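Side-chain contacts in rhodopsin (Todarodes pacificus, PDB 2Z73), which absorbs light through its retinal chromophore and signals through a G protein to activate phospholipase C in squid vision: residues Gly53-Ile56 with Tyr57-Lys61; Thr60-Lys63 with Ser64-Thr67. All coordinates share one frame; numbering follows the deposited sequence.

How the contacts relate
Contact 1 (53-61) comes first along the chain and contact 2 (60-67) continues from it, with T60 and K61 common to both; their centres lie about 9 Å apart. Both draw on helix 31-61, the first transmembrane helix. Contact 1 takes its closing turns, and contact 2 runs from its last residues into the loop before helix 70-87. The two also touch directly, F59 CD1 meeting L65 CD1 at 3.8 Å, so the loop folds back against the helix it has just left. Together they trace the passage of the chain from the membrane to the cytoplasmic surface, beside the short helix 320-329.

Contact 1: Gly53-Ile56 with Tyr57-Lys61; sequences GIVI and YLFTK. With PLM (palmitic acid), chain E.
The hydroxyl OG1 of T60 donates to the carbonyl O of I56 one helical turn earlier (2.6 Å), a side-chain bond laid over the i to i+4 ladder that closes the first transmembrane helix of this rhodopsin-family receptor. With OG1 set between the backbone N and the carbonyl carbon (chi1 47°), the hydroxyl is folded back towards its own helix. I56 O is gripped twice, since T60 N also donates to it at 3.1 Å; both donors stand off the carbonyl plane. Y57 O is a second acceptor for the same hydroxyl, so its one proton is shared at best, with I56 O the nearer partner.

The apolar pairs keep the same spacing. I54 and L58 run side by side and point the same way, CG2 of I54 meeting CD2 of L58 at 3.7 Å. V55 and F59 instead cross at a slant: V55 CG2 comes to CD1 of the F59 ring at 3.7 Å, while V55 O lies at the ring edge, near its plane. Beneath them the backbone bonds Y57 N to G53 O, L58 N to I54 O and F59 N to V55 O are short and fairly straight, with angles at hydrogen above 160°, as expected of a regular alpha helix.

Farther out, helix 320-329 covers L58 through F322, A325, I326 and T329, and the F322 ring meets that of F59 with planes at about 35°. Helix 70-87 packs on V55 and I56 through A77, on F59 through I73 and on T60 through I74. A bound palmitic acid lies beside I56, its C6 at 3.8 Å from I56 CG2. At its head, the K61 chain, bent at chi2, brings NZ to 3.7 Å from the carboxyl carbon C1.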
loop_
_atom_site.group_PDB
_atom_site.type_symbol
_atom_site.label_atom_id
_atom_site.label_comp_id
_atom_site.label_asym_id
_atom_site.label_seq_id
_atom_site.Cartn_x
_atom_site.Cartn_y
_atom_site.Cartn_z
ATOM N N GLY A 53 11.732 -6.155 -0.947
ATOM C CA GLY A 53 13.034 -6.102 -1.592
ATOM C C GLY A 53 12.999 -6.990 -2.827
ATOM O O GLY A 53 13.464 -6.615 -3.898
ATOM N N ILE A 54 12.423 -8.176 -2.666
ATOM C CA ILE A 54 12.324 -9.118 -3.759
ATOM C C ILE A 54 11.574 -8.547 -4.955
ATOM O O ILE A 54 12.004 -8.714 -6.092
ATOM C CB ILE A 54 11.623 -10.403 -3.318
ATOM C CG1 ILE A 54 12.409 -11.048 -2.179
ATOM C CG2 ILE A 54 11.494 -11.346 -4.494
ATOM C CD1 ILE A 54 11.867 -12.389 -1.746
ATOM N N VAL A 55 10.449 -7.884 -4.710
ATOM C CA VAL A 55 9.697 -7.323 -5.815
ATOM C C VAL A 55 10.539 -6.253 -6.490
ATOM O O VAL A 55 10.678 -6.252 -7.715
ATOM C CB VAL A 55 8.291 -6.762 -5.364
ATOM C CG1 VAL A 55 8.361 -6.231 -3.958
ATOM C CG2 VAL A 55 7.815 -5.675 -6.324
ATOM N N ILE A 56 11.138 -5.369 -5.707
ATOM C CA ILE A 56 11.986 -4.338 -6.292
ATOM C C ILE A 56 13.146 -4.956 -7.083
ATOM O O ILE A 56 13.447 -4.522 -8.196
ATOM C CB ILE A 56 12.588 -3.413 -5.228
ATOM C CG1 ILE A 56 11.478 -2.641 -4.506
ATOM C CG2 ILE A 56 13.585 -2.457 -5.890
ATOM C CD1 ILE A 56 12.000 -1.692 -3.440
ATOM N N TYR A 57 13.794 -5.963 -6.503
ATOM C CA TYR A 57 14.917 -6.629 -7.159
ATOM C C TYR A 57 14.452 -7.275 -8.451
ATOM O O TYR A 57 14.939 -6.932 -9.525
ATOM C CB TYR A 57 15.531 -7.686 -6.228
ATOM C CG TYR A 57 16.675 -8.484 -6.835
ATOM C CD1 TYR A 57 16.513 -9.829 -7.160
ATOM C CD2 TYR A 57 17.914 -7.891 -7.084
ATOM C CE1 TYR A 57 17.546 -10.562 -7.714
ATOM C CE2 TYR A 57 18.952 -8.616 -7.643
ATOM C CZ TYR A 57 18.762 -9.950 -7.954
ATOM O OH TYR A 57 19.788 -10.685 -8.512
ATOM N N LEU A 58 13.498 -8.198 -8.342
ATOM C CA LEU A 58 12.963 -8.897 -9.508
ATOM C C LEU A 58 12.360 -7.981 -10.584
ATOM O O LEU A 58 12.640 -8.153 -11.771
ATOM C CB LEU A 58 11.923 -9.931 -9.065
ATOM C CG LEU A 58 12.365 -11.399 -9.042
ATOM C CD1 LEU A 58 13.829 -11.520 -8.661
ATOM C CD2 LEU A 58 11.491 -12.181 -8.074
ATOM N N PHE A 59 11.547 -7.006 -10.184
ATOM C CA PHE A 59 10.939 -6.125 -11.177
ATOM C C PHE A 59 11.917 -5.209 -11.914
ATOM O O PHE A 59 11.743 -4.960 -13.104
ATOM C CB PHE A 59 9.796 -5.302 -10.560
ATOM C CG PHE A 59 8.442 -5.973 -10.652
ATOM C CD1 PHE A 59 8.085 -6.995 -9.775
ATOM C CD2 PHE A 59 7.531 -5.592 -11.633
ATOM C CE1 PHE A 59 6.837 -7.626 -9.876
ATOM C CE2 PHE A 59 6.286 -6.216 -11.742
ATOM C CZ PHE A 59 5.938 -7.233 -10.864
ATOM N N THR A 60 12.942 -4.709 -11.232
ATOM C CA THR A 60 13.905 -3.850 -11.916
ATOM C C THR A 60 14.902 -4.647 -12.760
ATOM O O THR A 60 15.519 -4.095 -13.666
ATOM C CB THR A 60 14.740 -2.987 -10.937
ATOM O OG1 THR A 60 15.229 -3.805 -9.874
ATOM C CG2 THR A 60 13.919 -1.851 -10.375
ATOM N N LYS A 61 15.039 -5.941 -12.488
ATOM C CA LYS A 61 16.007 -6.738 -13.217
ATOM C C LYS A 61 15.503 -7.785 -14.207
ATOM O O LYS A 61 16.297 -8.355 -14.958
ATOM C CB LYS A 61 16.964 -7.393 -12.220
ATOM C CG LYS A 61 17.780 -6.368 -11.438
ATOM C CD LYS A 61 18.561 -5.464 -12.390
ATOM C CE LYS A 61 19.201 -4.299 -11.657
ATOM N NZ LYS A 61 19.942 -3.391 -12.584
HETATM C C1 PLM E . 20.203 -1.243 -9.629
HETATM O O2 PLM E . 21.212 -1.915 -9.456
HETATM C C2 PLM E . 18.873 -1.739 -9.055
HETATM C C3 PLM E . 18.251 -0.786 -8.025
HETATM C C4 PLM E . 18.033 -1.500 -6.695
HETATM C C5 PLM E . 17.177 -0.687 -5.766
HETATM C C6 PLM E . 16.997 -1.430 -4.465
HETATM C C7 PLM E . 16.624 -0.470 -3.357
HETATM C C8 PLM E . 16.440 -1.184 -2.007
HETATM C C9 PLM E . 15.646 -0.335 -1.012
HETATM C CA PLM E . 16.536 0.499 -0.119
HETATM C CB PLM E . 15.799 1.735 0.356
HETATM C CC PLM E . 16.489 2.369 1.548
HETATM C CD PLM E . 15.744 3.606 2.007
HETATM C CE PLM E . 15.581 3.596 3.508
HETATM C CF PLM E . 16.275 4.769 4.178
HETATM C CG PLM E . 16.092 4.735 5.692
#

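Contact 2: Thr60-Lys63 with Ser64-Thr67; sequences TKTK and SLQT. With PLM (palmitic acid), chain E; BOG (octyl beta-D-glucopyranoside), chain C.
T62 and K63 each turn a carbonyl towards 64-67: after T62 has left helical geometry (psi 139°), a type I turn runs from K63 to Q66, with Q66 N donating to K63 O at 3.3 Å, while L65 N reaches T62 O only weakly at 3.4 Å. The turn bond is not aimed at a lone pair, because the donor stands 66° out of the carbonyl plane, above it.

Among the side chains, T62 touches both S64 and L65. With OG1 beside the backbone N (chi1 -61°), where it bonds L58 O in the preceding helix, CG2 is left anti to that N and comes alongside S64 OG at 3.2 Å. CB of T62 packs against the branch point CG of L65 at 3.8 Å. L65 is buried, with N70 of helix 70-87 and K321 of helix 320-329 also against it.

At the far end T67 faces a bound octyl glucoside, CG2 lying 3.3 Å from the sugar O6 and OG1 3.6 Å from C1' of the alkyl chain. A glycine here, lacking both branches, would probably leave the sugar without this protein neighbour and open a gap beside it. The turn, begun two residues after the helix ends, is part of the short first cytoplasmic loop that joins the first two transmembrane helices of the seven-helix receptor fold.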
loop_
_atom_site.group_PDB
_atom_site.type_symbol
_atom_site.label_atom_id
_atom_site.label_comp_id
_atom_site.label_asym_id
_atom_site.label_seq_id
_atom_site.Cartn_x
_atom_site.Cartn_y
_atom_site.Cartn_z
ATOM N N THR A 60 12.942 -4.709 -11.232
ATOM C CA THR A 60 13.905 -3.850 -11.916
ATOM C C THR A 60 14.902 -4.647 -12.760
ATOM O O THR A 60 15.519 -4.095 -13.666
ATOM C CB THR A 60 14.740 -2.987 -10.937
ATOM O OG1 THR A 60 15.229 -3.805 -9.874
ATOM C CG2 THR A 60 13.919 -1.851 -10.375
ATOM N N LYS A 61 15.039 -5.941 -12.488
ATOM C CA LYS A 61 16.007 -6.738 -13.217
ATOM C C LYS A 61 15.503 -7.785 -14.207
ATOM O O LYS A 61 16.297 -8.355 -14.958
ATOM C CB LYS A 61 16.964 -7.393 -12.220
ATOM C CG LYS A 61 17.780 -6.368 -11.438
ATOM C CD LYS A 61 18.561 -5.464 -12.390
ATOM C CE LYS A 61 19.201 -4.299 -11.657
ATOM N NZ LYS A 61 19.942 -3.391 -12.584
ATOM N N THR A 62 14.200 -8.044 -14.222
ATOM C CA THR A 62 13.668 -9.024 -15.153
ATOM C C THR A 62 13.205 -8.318 -16.419
ATOM O O THR A 62 12.608 -7.242 -16.346
ATOM C CB THR A 62 12.496 -9.796 -14.548
ATOM O OG1 THR A 62 12.943 -10.507 -13.387
ATOM C CG2 THR A 62 11.941 -10.775 -15.550
ATOM N N LYS A 63 13.484 -8.921 -17.576
ATOM C CA LYS A 63 13.120 -8.337 -18.865
ATOM C C LYS A 63 11.624 -8.374 -19.146
ATOM O O LYS A 63 11.069 -7.434 -19.719
ATOM C CB LYS A 63 13.866 -9.050 -20.000
ATOM C CG LYS A 63 13.615 -8.434 -21.380
ATOM C CD LYS A 63 14.382 -9.136 -22.498
ATOM C CE LYS A 63 13.882 -10.552 -22.728
ATOM N NZ LYS A 63 14.587 -11.213 -23.868
ATOM N N SER A 64 10.969 -9.458 -18.751
ATOM C CA SER A 64 9.540 -9.593 -18.981
ATOM C C SER A 64 8.725 -8.623 -18.139
ATOM O O SER A 64 7.548 -8.392 -18.419
ATOM C CB SER A 64 9.099 -11.029 -18.698
ATOM O OG SER A 64 9.476 -11.438 -17.399
ATOM N N LEU A 65 9.350 -8.049 -17.114
ATOM C CA LEU A 65 8.665 -7.104 -16.238
ATOM C C LEU A 65 9.153 -5.663 -16.448
ATOM O O LEU A 65 9.051 -4.837 -15.546
ATOM C CB LEU A 65 8.900 -7.498 -14.779
ATOM C CG LEU A 65 8.786 -8.969 -14.364
ATOM C CD1 LEU A 65 9.001 -9.096 -12.855
ATOM C CD2 LEU A 65 7.420 -9.512 -14.750
ATOM N N GLN A 66 9.651 -5.353 -17.641
ATOM C CA GLN A 66 10.187 -4.021 -17.934
ATOM C C GLN A 66 9.241 -2.929 -18.462
ATOM O O GLN A 66 9.709 -1.881 -18.929
ATOM C CB GLN A 66 11.359 -4.154 -18.907
ATOM C CG GLN A 66 12.661 -3.585 -18.389
ATOM C CD GLN A 66 13.164 -4.331 -17.177
ATOM O OE1 GLN A 66 12.480 -4.411 -16.163
ATOM N NE2 GLN A 66 14.369 -4.890 -17.278
ATOM N N THR A 67 7.932 -3.151 -18.398
ATOM C CA THR A 67 6.987 -2.146 -18.881
ATOM C C THR A 67 6.878 -0.957 -17.924
ATOM O O THR A 67 7.090 -1.103 -16.723
ATOM C CB THR A 67 5.586 -2.759 -19.093
ATOM O OG1 THR A 67 5.339 -3.742 -18.079
ATOM C CG2 THR A 67 5.485 -3.407 -20.465
HETATM C C1 PLM E . 20.203 -1.243 -9.629
HETATM O O2 PLM E . 21.212 -1.915 -9.456
HETATM C C2 PLM E . 18.873 -1.739 -9.055
HETATM C C3 PLM E . 18.251 -0.786 -8.025
HETATM C C4 PLM E . 18.033 -1.500 -6.695
HETATM C C5 PLM E . 17.177 -0.687 -5.766
HETATM C C6 PLM E . 16.997 -1.430 -4.465
HETATM C C7 PLM E . 16.624 -0.470 -3.357
HETATM C C8 PLM E . 16.440 -1.184 -2.007
HETATM C C9 PLM E . 15.646 -0.335 -1.012
HETATM C CA PLM E . 16.536 0.499 -0.119
HETATM C CB PLM E . 15.799 1.735 0.356
HETATM C CC PLM E . 16.489 2.369 1.548
HETATM C CD PLM E . 15.744 3.606 2.007
HETATM C CE PLM E . 15.581 3.596 3.508
HETATM C CF PLM E . 16.275 4.769 4.178
HETATM C CG PLM E . 16.092 4.735 5.692
HETATM C C1 BOG C . 1.787 -5.476 -18.943
HETATM O O1 BOG C . 0.927 -4.962 -18.019
HETATM C C2 BOG C . 1.334 -6.913 -18.976
HETATM O O2 BOG C . 1.470 -7.600 -17.672
HETATM C C3 BOG C . 2.238 -7.467 -19.981
HETATM O O3 BOG C . 1.821 -8.783 -20.033
HETATM C C4 BOG C . 2.066 -6.692 -21.350
HETATM O O4 BOG C . 2.922 -7.216 -22.317
HETATM C C5 BOG C . 2.507 -5.293 -21.260
HETATM O O5 BOG C . 1.625 -4.774 -20.271
HETATM C C6 BOG C . 2.323 -4.507 -22.627
HETATM O O6 BOG C . 2.814 -3.072 -22.455
HETATM C "C1'" BOG C . 1.798 -4.122 -17.316
HETATM C "C2'" BOG C . 0.858 -3.314 -16.573
HETATM C "C3'" BOG C . 1.309 -3.531 -15.169
HETATM C "C4'" BOG C . 0.059 -3.549 -14.492
HETATM C "C5'" BOG C . 0.429 -3.413 -13.062
HETATM C "C6'" BOG C . -0.661 -4.087 -12.430
HETATM C "C7'" BOG C . -0.259 -4.019 -11.014
HETATM C "C8'" BOG C . -0.914 -5.171 -10.482
#